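Local coordinates for alpha-glucosidase (Pseudoalteromonas sp. K8, PDB 5HQA), which hydrolyses alpha-glucosides as a family 97 glycoside hydrolase, with bound calcium and activation by chloride, at residues 52-57 with 85-90; 95-100 with 110-115. All blocks are in the same frame, centred on the assembly; numbering follows the deposited sequence.

In the fold
Contacts 1 and 2 lie in series along the chain and side by side in one antiparallel sheet of the N-terminal family region, in the order 53-67, 75-89, 95-104, 107-114. Each joins the two strands of a beta hairpin, and their centres are about 10 Å apart. The seam between them is made by the neighbouring strands 75-89 and 95-104: Phe87 N lies 2.8 Å from Tyr97 O, and Phe87 O lies 2.7 Å from Thr96 OG1, both probable hydrogen bonds. Phe52 also reaches across to Gly95 by packing. Both contacts stand away from the glycan pocket and the metal sites; contact 1 includes the outermost strand, 53-67.

Contact 1 of 2, residues 52-57 with 85-90; sequences FKITKV and VTFAKP
Thr86 O is gripped from strand 53-57 by the amide of Thr55, whose N lies 2.9 Å away in a nearly straight bond (166°). The CA-H of Ile54 also points at this oxygen, and Thr55 OG1 makes at most a weak bond to it. Thr86 N in turn bonds to Lys56 O at 2.9 Å, so Thr55 and Lys56 together stand opposite one residue: a beta bulge in the edge strand. Beyond it the regular antiparallel pairing resumes, with Lys53 N to Ala88 O and Ala88 N to Lys53 O both 2.9 Å long. On the apolar face, Ile54 lies alongside Phe87, pointing the same way. Ile54 CG1, anti to the carbonyl carbon (chi1 -63°), comes within 3.4 Å of Phe87 CE1 and also touches Val85 CG1. Phe52 closes the other end: Lys89 CB sits 3.6 Å from the centroid of the Phe52 ring, directly over its face in a CH-pi contact, while Lys89 CD passes above the ring atom CE1. The lysine chain crosses the phenylalanine at about a right angle and carries its amine on to Gln93. The opposite face is more polar, though the methyls Thr55 CG2 and Ala88 CB meet there. Thr86 OG1, also hydrogen-bonded to Ser98, lies 2.8 Å from the oxygen of one water, and a second water accepts from Lys56 NZ at 3.0 Å and meets the same hydroxyl. The hairpin is thus two-sided, with hydrocarbon and the Phe87 ring on one face, and hydroxyl, amine and water on the face of Thr86 and Lys56.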
ATOM      1  N   PHE A  52     -16.316  33.142  -5.544  1.00 21.65           N
ATOM      2  CA  PHE A  52     -15.669  33.143  -4.241  1.00 21.50           C
ATOM      3  C   PHE A  52     -14.378  33.952  -4.318  1.00 26.95           C
ATOM      4  O   PHE A  52     -13.586  33.777  -5.251  1.00 28.43           O
ATOM      5  CB  PHE A  52     -15.381  31.709  -3.790  1.00 17.56           C
ATOM      6  CG  PHE A  52     -16.573  31.013  -3.194  1.00 18.24           C
ATOM      7  CD1 PHE A  52     -17.563  30.480  -4.008  1.00 18.24           C
ATOM      8  CD2 PHE A  52     -16.708  30.897  -1.816  1.00 18.88           C
ATOM      9  CE1 PHE A  52     -18.670  29.845  -3.458  1.00 20.59           C
ATOM     10  CE2 PHE A  52     -17.804  30.256  -1.259  1.00 19.48           C
ATOM     11  CZ  PHE A  52     -18.793  29.734  -2.083  1.00 21.80           C
ATOM     12  N   LYS A  53     -14.169  34.840  -3.343  1.00 20.12           N
ATOM     13  CA  LYS A  53     -12.982  35.680  -3.290  1.00 20.40           C
ATOM     14  C   LYS A  53     -12.198  35.399  -2.011  1.00 19.64           C
ATOM     15  O   LYS A  53     -12.775  35.056  -0.976  1.00 17.05           O
ATOM     16  CB  LYS A  53     -13.346  37.180  -3.356  1.00 22.23           C
ATOM     17  CG  LYS A  53     -14.114  37.598  -4.619  1.00 26.84           C
ATOM     18  CD  LYS A  53     -13.286  37.353  -5.870  0.71 32.69           C
ATOM     19  CE  LYS A  53     -14.104  37.537  -7.139  0.62 38.00           C
ATOM     20  NZ  LYS A  53     -13.401  36.949  -8.321  0.88 42.73           N
ATOM     21  N   ILE A  54     -10.874  35.558  -2.094  1.00 17.26           N
ATOM     22  CA  ILE A  54     -10.019  35.403  -0.918  1.00 17.96           C
ATOM     23  C   ILE A  54     -10.230  36.584   0.018  1.00 20.51           C
ATOM     24  O   ILE A  54     -10.101  37.748  -0.385  1.00 20.55           O
ATOM     25  CB  ILE A  54      -8.543  35.294  -1.326  1.00 16.82           C
ATOM     26  CG1 ILE A  54      -8.304  34.047  -2.188  1.00 16.26           C
ATOM     27  CG2 ILE A  54      -7.644  35.274  -0.075  1.00 15.37           C
ATOM     28  CD1 ILE A  54      -6.956  34.048  -2.907  1.00 18.32           C
ATOM     29  N   THR A  55     -10.549  36.291   1.277  1.00 19.43           N
ATOM     30  CA  THR A  55     -10.718  37.324   2.286  1.00 19.15           C
ATOM     31  C   THR A  55      -9.604  37.346   3.320  1.00 20.57           C
ATOM     32  O   THR A  55      -9.371  38.400   3.926  1.00 21.88           O
ATOM     33  CB  THR A  55     -12.052  37.143   3.022  1.00 21.68           C
ATOM     34  OG1 THR A  55     -12.071  35.857   3.648  1.00 21.97           O
ATOM     35  CG2 THR A  55     -13.218  37.240   2.053  1.00 21.96           C
ATOM     36  N   LYS A  56      -8.913  36.225   3.527  1.00 16.12           N
ATOM     37  CA  LYS A  56      -7.968  36.082   4.624  1.00 16.27           C
ATOM     38  C   LYS A  56      -6.978  34.973   4.293  1.00 20.13           C
ATOM     39  O   LYS A  56      -7.356  33.958   3.699  1.00 16.40           O
ATOM     40  CB  LYS A  56      -8.708  35.759   5.931  1.00 18.99           C
ATOM     41  CG  LYS A  56      -7.838  35.709   7.165  1.00 23.95           C
ATOM     42  CD  LYS A  56      -8.673  35.695   8.438  1.00 30.47           C
ATOM     43  CE  LYS A  56      -9.629  34.534   8.450  1.00 38.86           C
ATOM     44  NZ  LYS A  56     -10.548  34.603   9.619  0.77 43.62           N
ATOM     45  N   VAL A  57      -5.713  35.174   4.673  1.00 15.81           N
ATOM     46  CA  VAL A  57      -4.718  34.110   4.661  1.00 15.37           C
ATOM     47  C   VAL A  57      -4.058  34.064   6.032  1.00 17.12           C
ATOM     48  O   VAL A  57      -3.791  35.107   6.640  1.00 16.99           O
ATOM     49  CB  VAL A  57      -3.666  34.285   3.541  1.00 20.86           C
ATOM     50  CG1 VAL A  57      -4.344  34.341   2.179  1.00 22.42           C
ATOM     51  CG2 VAL A  57      -2.827  35.517   3.758  1.00 20.98           C
ATOM     52  N   VAL A  85      -6.235  29.531   3.434  1.00 13.45           N
ATOM     53  CA  VAL A  85      -6.809  30.558   2.574  1.00 13.93           C
ATOM     54  C   VAL A  85      -8.317  30.497   2.732  1.00 14.63           C
ATOM     55  O   VAL A  85      -8.920  29.444   2.508  1.00 14.07           O
ATOM     56  CB  VAL A  85      -6.404  30.351   1.107  1.00 13.65           C
ATOM     57  CG1 VAL A  85      -6.942  31.482   0.256  1.00 14.02           C
ATOM     58  CG2 VAL A  85      -4.889  30.245   0.989  1.00 13.58           C
ATOM     59  N   THR A  86      -8.930  31.610   3.128  1.00 14.24           N
ATOM     60  CA  THR A  86     -10.371  31.655   3.328  1.00 16.10           C
ATOM     61  C   THR A  86     -11.021  32.329   2.129  1.00 17.17           C
ATOM     62  O   THR A  86     -10.593  33.413   1.716  1.00 15.36           O
ATOM     63  CB  THR A  86     -10.731  32.398   4.615  1.00 19.37           C
ATOM     64  OG1 THR A  86     -10.198  31.679   5.728  1.00 19.51           O
ATOM     65  CG2 THR A  86     -12.240  32.491   4.771  1.00 19.26           C
ATOM     66  N   PHE A  87     -12.042  31.677   1.574  1.00 15.30           N
ATOM     67  CA  PHE A  87     -12.814  32.182   0.448  1.00 14.32           C
ATOM     68  C   PHE A  87     -14.226  32.494   0.911  1.00 17.91           C
ATOM     69  O   PHE A  87     -14.798  31.762   1.726  1.00 18.70           O
ATOM     70  CB  PHE A  87     -12.896  31.159  -0.687  1.00 14.17           C
ATOM     71  CG  PHE A  87     -11.568  30.739  -1.234  1.00 17.67           C
ATOM     72  CD1 PHE A  87     -10.991  31.426  -2.294  1.00 18.93           C
ATOM     73  CD2 PHE A  87     -10.903  29.644  -0.709  1.00 16.75           C
ATOM     74  CE1 PHE A  87      -9.766  31.033  -2.809  1.00 18.85           C
ATOM     75  CE2 PHE A  87      -9.682  29.248  -1.223  1.00 19.00           C
ATOM     76  CZ  PHE A  87      -9.114  29.942  -2.275  1.00 17.28           C
ATOM     77  N   ALA A  88     -14.808  33.554   0.365  1.00 17.25           N
ATOM     78  CA  ALA A  88     -16.180  33.890   0.706  1.00 17.92           C
ATOM     79  C   ALA A  88     -16.900  34.423  -0.522  1.00 19.82           C
ATOM     80  O   ALA A  88     -16.307  35.114  -1.356  1.00 17.36           O
ATOM     81  CB  ALA A  88     -16.248  34.916   1.841  1.00 17.24           C
ATOM     82  N   LYS A  89     -18.182  34.089  -0.617  1.00 18.11           N
ATOM     83  CA  LYS A  89     -19.078  34.571  -1.645  1.00 19.33           C
ATOM     84  C   LYS A  89     -20.273  35.233  -0.970  1.00 21.48           C
ATOM     85  O   LYS A  89     -20.854  34.648  -0.045  1.00 22.37           O
ATOM     86  CB  LYS A  89     -19.545  33.406  -2.546  1.00 17.88           C
ATOM     87  CG  LYS A  89     -20.582  33.781  -3.597  1.00 20.73           C
ATOM     88  CD  LYS A  89     -20.988  32.548  -4.397  1.00 25.28           C
ATOM     89  CE  LYS A  89     -21.929  32.887  -5.552  1.00 30.34           C
ATOM     90  NZ  LYS A  89     -23.291  33.314  -5.107  1.00 31.22           N
ATOM     91  N   PRO A  90     -20.641  36.450  -1.359  1.00 25.58           N
ATOM     92  CA  PRO A  90     -21.802  37.098  -0.738  1.00 27.43           C
ATOM     93  C   PRO A  90     -23.104  36.428  -1.152  1.00 30.73           C
ATOM     94  O   PRO A  90     -23.199  35.763  -2.188  1.00 26.61           O
ATOM     95  CB  PRO A  90     -21.730  38.536  -1.262  1.00 25.57           C
ATOM     96  CG  PRO A  90     -21.013  38.423  -2.550  1.00 27.79           C
ATOM     97  CD  PRO A  90     -20.006  37.306  -2.376  1.00 25.12           C
TER
HETATM   98  O   HOH W   1      -7.600  32.082   6.551  1.00 16.76           O
HETATM   99  O   HOH W   2     -11.605  31.956   8.678  1.00 41.77           O

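Contact 2 of 2, residues 95-100 with 110-115; sequences GTYSVR and FRYEVP. With FMT (formic acid), chain I.
Arg100 reaches across to Glu113 along most of its length. Its CB already lies 3.7 Å from Glu113 OE2, and with CG anti to the backbone N (chi1 -176°) and a bend at chi3, CD passes the same oxygen at 3.6 Å. NE then donates to OE2 of Glu113 at 2.7 Å, almost straight (173°), and NH2 to Glu113 OE1 at 3.0 Å, on its syn lone pair. This is a side-on, two-nitrogen salt bridge, with the guanidinium and carboxylate planes 30° apart. NH2 also bonds to a formate, probably from the crystallisation liquor, and NH1 forms a salt bridge with Glu82 on the neighbouring strand. Arg111, from Glu113's own strand, brings NE to Glu113 OE2 at 2.8 Å on the anti side, while its NH2 reaches that oxygen from above the carboxylate plane, so OE2 accepts three N-H groups. A glutamine in place of Glu113 removes the negative charge both guanidinium groups share and would probably leave them less firmly fixed. Beneath, Ser98 and Glu113 form a hydrogen-bonded antiparallel pair, and Arg100 pairs likewise with Arg111. The other face is mostly apolar: Val99 CG2 packs against Tyr112 CD2 at 3.8 Å, Tyr97 CE2 comes to the edge of the Tyr112 ring, the two rings lying obliquely, and Tyr112 OH bonds to Thr130. Leu38 and Phe40 of strand 30-42 pack on this side. The beta hairpin of strands 95-104 and 107-114 thus has two chemically different faces, one with a carboxylate that probably offsets in part the charges of two arginines, the other with valine and tyrosine in the interior.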
ATOM      1  N   GLY A  95     -21.579  31.831   0.677  1.00 23.81           N
ATOM      2  CA  GLY A  95     -20.990  30.852   1.563  1.00 22.07           C
ATOM      3  C   GLY A  95     -19.531  31.162   1.799  1.00 20.79           C
ATOM      4  O   GLY A  95     -18.990  32.163   1.313  1.00 19.71           O
ATOM      5  N   THR A  96     -18.903  30.291   2.576  0.60 19.08           N
ATOM      6  CA  THR A  96     -17.489  30.453   2.849  0.60 18.10           C
ATOM      7  C   THR A  96     -16.871  29.083   3.059  0.60 17.04           C
ATOM      8  O   THR A  96     -17.524  28.149   3.537  0.60 16.53           O
ATOM      9  CB  THR A  96     -17.245  31.360   4.064  0.60 19.27           C
ATOM     10  OG1 THR A  96     -15.837  31.574   4.228  0.60 19.40           O
ATOM     11  CG2 THR A  96     -17.812  30.736   5.333  0.60 18.79           C
ATOM     12  N   TYR A  97     -15.613  28.966   2.657  1.00 14.88           N
ATOM     13  CA  TYR A  97     -14.834  27.775   2.933  1.00 15.60           C
ATOM     14  C   TYR A  97     -13.373  28.171   2.906  1.00 16.65           C
ATOM     15  O   TYR A  97     -13.008  29.228   2.385  1.00 15.31           O
ATOM     16  CB  TYR A  97     -15.123  26.635   1.948  1.00 15.13           C
ATOM     17  CG  TYR A  97     -14.624  26.835   0.535  1.00 13.80           C
ATOM     18  CD1 TYR A  97     -15.434  27.420  -0.431  1.00 13.85           C
ATOM     19  CD2 TYR A  97     -13.356  26.388   0.154  1.00 13.74           C
ATOM     20  CE1 TYR A  97     -14.990  27.577  -1.743  1.00 14.41           C
ATOM     21  CE2 TYR A  97     -12.904  26.545  -1.146  1.00 13.86           C
ATOM     22  CZ  TYR A  97     -13.724  27.137  -2.090  1.00 16.30           C
ATOM     23  OH  TYR A  97     -13.277  27.284  -3.379  1.00 18.13           O
ATOM     24  N   SER A  98     -12.548  27.325   3.502  1.00 13.43           N
ATOM     25  CA  SER A  98     -11.117  27.541   3.511  1.00 13.49           C
ATOM     26  C   SER A  98     -10.421  26.345   2.890  1.00 13.83           C
ATOM     27  O   SER A  98     -10.960  25.236   2.867  1.00 13.81           O
ATOM     28  CB  SER A  98     -10.601  27.782   4.934  1.00 13.89           C
ATOM     29  OG  SER A  98     -11.168  28.972   5.470  1.00 16.20           O
ATOM     30  N   VAL A  99      -9.228  26.579   2.362  1.00 12.48           N
ATOM     31  CA  VAL A  99      -8.353  25.504   1.919  1.00 12.01           C
ATOM     32  C   VAL A  99      -7.033  25.663   2.659  1.00 16.60           C
ATOM     33  O   VAL A  99      -6.461  26.761   2.691  1.00 16.29           O
ATOM     34  CB  VAL A  99      -8.149  25.513   0.395  1.00 11.65           C
ATOM     35  CG1 VAL A  99      -7.318  24.316  -0.020  1.00 15.73           C
ATOM     36  CG2 VAL A  99      -9.492  25.428  -0.313  1.00 13.70           C
ATOM     37  N   ARG A 100      -6.576  24.585   3.284  1.00 12.96           N
ATOM     38  CA  ARG A 100      -5.317  24.576   4.017  1.00 12.15           C
ATOM     39  C   ARG A 100      -4.283  23.896   3.135  1.00 13.27           C
ATOM     40  O   ARG A 100      -4.509  22.772   2.682  1.00 13.10           O
ATOM     41  CB  ARG A 100      -5.469  23.839   5.348  1.00 13.31           C
ATOM     42  CG  ARG A 100      -4.225  23.860   6.240  1.00 14.93           C
ATOM     43  CD  ARG A 100      -4.478  23.116   7.564  1.00 16.17           C
ATOM     44  NE  ARG A 100      -5.640  23.671   8.255  1.00 16.62           N
ATOM     45  CZ  ARG A 100      -5.600  24.671   9.133  1.00 18.30           C
ATOM     46  NH1 ARG A 100      -4.446  25.246   9.477  1.00 16.04           N
ATOM     47  NH2 ARG A 100      -6.732  25.099   9.674  1.00 18.48           N
ATOM     48  N   PHE A 110      -3.130  19.525   0.366  1.00 10.16           N
ATOM     49  CA  PHE A 110      -4.153  20.522   0.674  1.00 10.40           C
ATOM     50  C   PHE A 110      -5.489  19.846   0.955  1.00 12.51           C
ATOM     51  O   PHE A 110      -5.763  18.741   0.477  1.00 12.35           O
ATOM     52  CB  PHE A 110      -4.300  21.592  -0.442  1.00 10.40           C
ATOM     53  CG  PHE A 110      -4.773  21.059  -1.775  1.00 10.93           C
ATOM     54  CD1 PHE A 110      -6.123  21.013  -2.079  1.00 10.01           C
ATOM     55  CD2 PHE A 110      -3.854  20.645  -2.736  1.00 12.57           C
ATOM     56  CE1 PHE A 110      -6.564  20.537  -3.313  1.00 12.06           C
ATOM     57  CE2 PHE A 110      -4.282  20.168  -3.974  1.00 13.56           C
ATOM     58  CZ  PHE A 110      -5.644  20.112  -4.259  1.00 12.93           C
ATOM     59  N   ARG A 111      -6.314  20.519   1.756  1.00 12.41           N
ATOM     60  CA  ARG A 111      -7.651  20.017   2.033  1.00 10.74           C
ATOM     61  C   ARG A 111      -8.589  21.193   2.217  1.00 12.90           C
ATOM     62  O   ARG A 111      -8.172  22.307   2.543  1.00 14.09           O
ATOM     63  CB  ARG A 111      -7.688  19.114   3.272  1.00 10.92           C
ATOM     64  CG  ARG A 111      -7.573  19.881   4.578  1.00 12.11           C
ATOM     65  CD  ARG A 111      -7.762  18.961   5.765  1.00 12.61           C
ATOM     66  NE  ARG A 111      -7.737  19.707   7.018  1.00 13.74           N
ATOM     67  CZ  ARG A 111      -7.652  19.139   8.214  1.00 19.62           C
ATOM     68  NH1 ARG A 111      -7.582  17.817   8.324  1.00 19.16           N
ATOM     69  NH2 ARG A 111      -7.632  19.895   9.302  1.00 22.32           N
ATOM     70  N   TYR A 112      -9.868  20.938   1.973  1.00 11.91           N
ATOM     71  CA  TYR A 112     -10.903  21.930   2.212  1.00 11.51           C
ATOM     72  C   TYR A 112     -11.371  21.827   3.649  1.00 13.51           C
ATOM     73  O   TYR A 112     -11.475  20.727   4.201  1.00 14.15           O
ATOM     74  CB  TYR A 112     -12.102  21.706   1.307  1.00 11.41           C
ATOM     75  CG  TYR A 112     -11.861  21.744  -0.182  1.00 11.07           C
ATOM     76  CD1 TYR A 112     -11.295  20.660  -0.854  1.00 11.43           C
ATOM     77  CD2 TYR A 112     -12.271  22.845  -0.934  1.00 11.47           C
ATOM     78  CE1 TYR A 112     -11.124  20.682  -2.239  1.00 11.31           C
ATOM     79  CE2 TYR A 112     -12.099  22.879  -2.304  1.00 12.67           C
ATOM     80  CZ  TYR A 112     -11.535  21.793  -2.954  1.00 13.40           C
ATOM     81  OH  TYR A 112     -11.388  21.845  -4.322  1.00 13.14           O
ATOM     82  N   GLU A 113     -11.678  22.972   4.243  1.00 12.41           N
ATOM     83  CA  GLU A 113     -12.291  23.031   5.563  1.00 12.93           C
ATOM     84  C   GLU A 113     -13.516  23.922   5.433  1.00 15.34           C
ATOM     85  O   GLU A 113     -13.392  25.137   5.256  1.00 15.79           O
ATOM     86  CB  GLU A 113     -11.300  23.541   6.614  1.00 15.24           C
ATOM     87  CG  GLU A 113     -10.113  22.584   6.757  1.00 16.12           C
ATOM     88  CD  GLU A 113      -9.010  23.086   7.677  1.00 18.32           C
ATOM     89  OE1 GLU A 113      -9.182  24.153   8.310  1.00 17.70           O
ATOM     90  OE2 GLU A 113      -7.957  22.401   7.756  1.00 18.67           O
ATOM     91  N   VAL A 114     -14.693  23.306   5.454  1.00 15.25           N
ATOM     92  CA  VAL A 114     -15.957  24.014   5.281  1.00 14.37           C
ATOM     93  C   VAL A 114     -16.563  24.217   6.667  1.00 15.16           C
ATOM     94  O   VAL A 114     -16.938  23.229   7.316  1.00 17.24           O
ATOM     95  CB  VAL A 114     -16.918  23.253   4.362  1.00 14.40           C
ATOM     96  CG1 VAL A 114     -18.203  24.055   4.190  1.00 14.48           C
ATOM     97  CG2 VAL A 114     -16.260  23.015   3.022  1.00 14.61           C
ATOM     98  N   PRO A 115     -16.684  25.447   7.143  1.00 16.74           N
ATOM     99  CA  PRO A 115     -17.131  25.682   8.516  1.00 18.45           C
ATOM    100  C   PRO A 115     -18.648  25.668   8.625  1.00 20.10           C
ATOM    101  O   PRO A 115     -19.378  25.734   7.636  1.00 18.85           O
ATOM    102  CB  PRO A 115     -16.590  27.082   8.800  1.00 21.01           C
ATOM    103  CG  PRO A 115     -16.762  27.774   7.465  1.00 17.72           C
ATOM    104  CD  PRO A 115     -16.397  26.707   6.434  1.00 14.98           C
TER
HETATM  105  C   FMT I 708      -5.263  28.432  11.022  1.00 42.11           C
HETATM  106  O1  FMT I 708      -6.320  28.280  10.409  1.00 41.82           O
HETATM  107  O2  FMT I 708      -4.872  27.676  11.917  1.00 40.46           O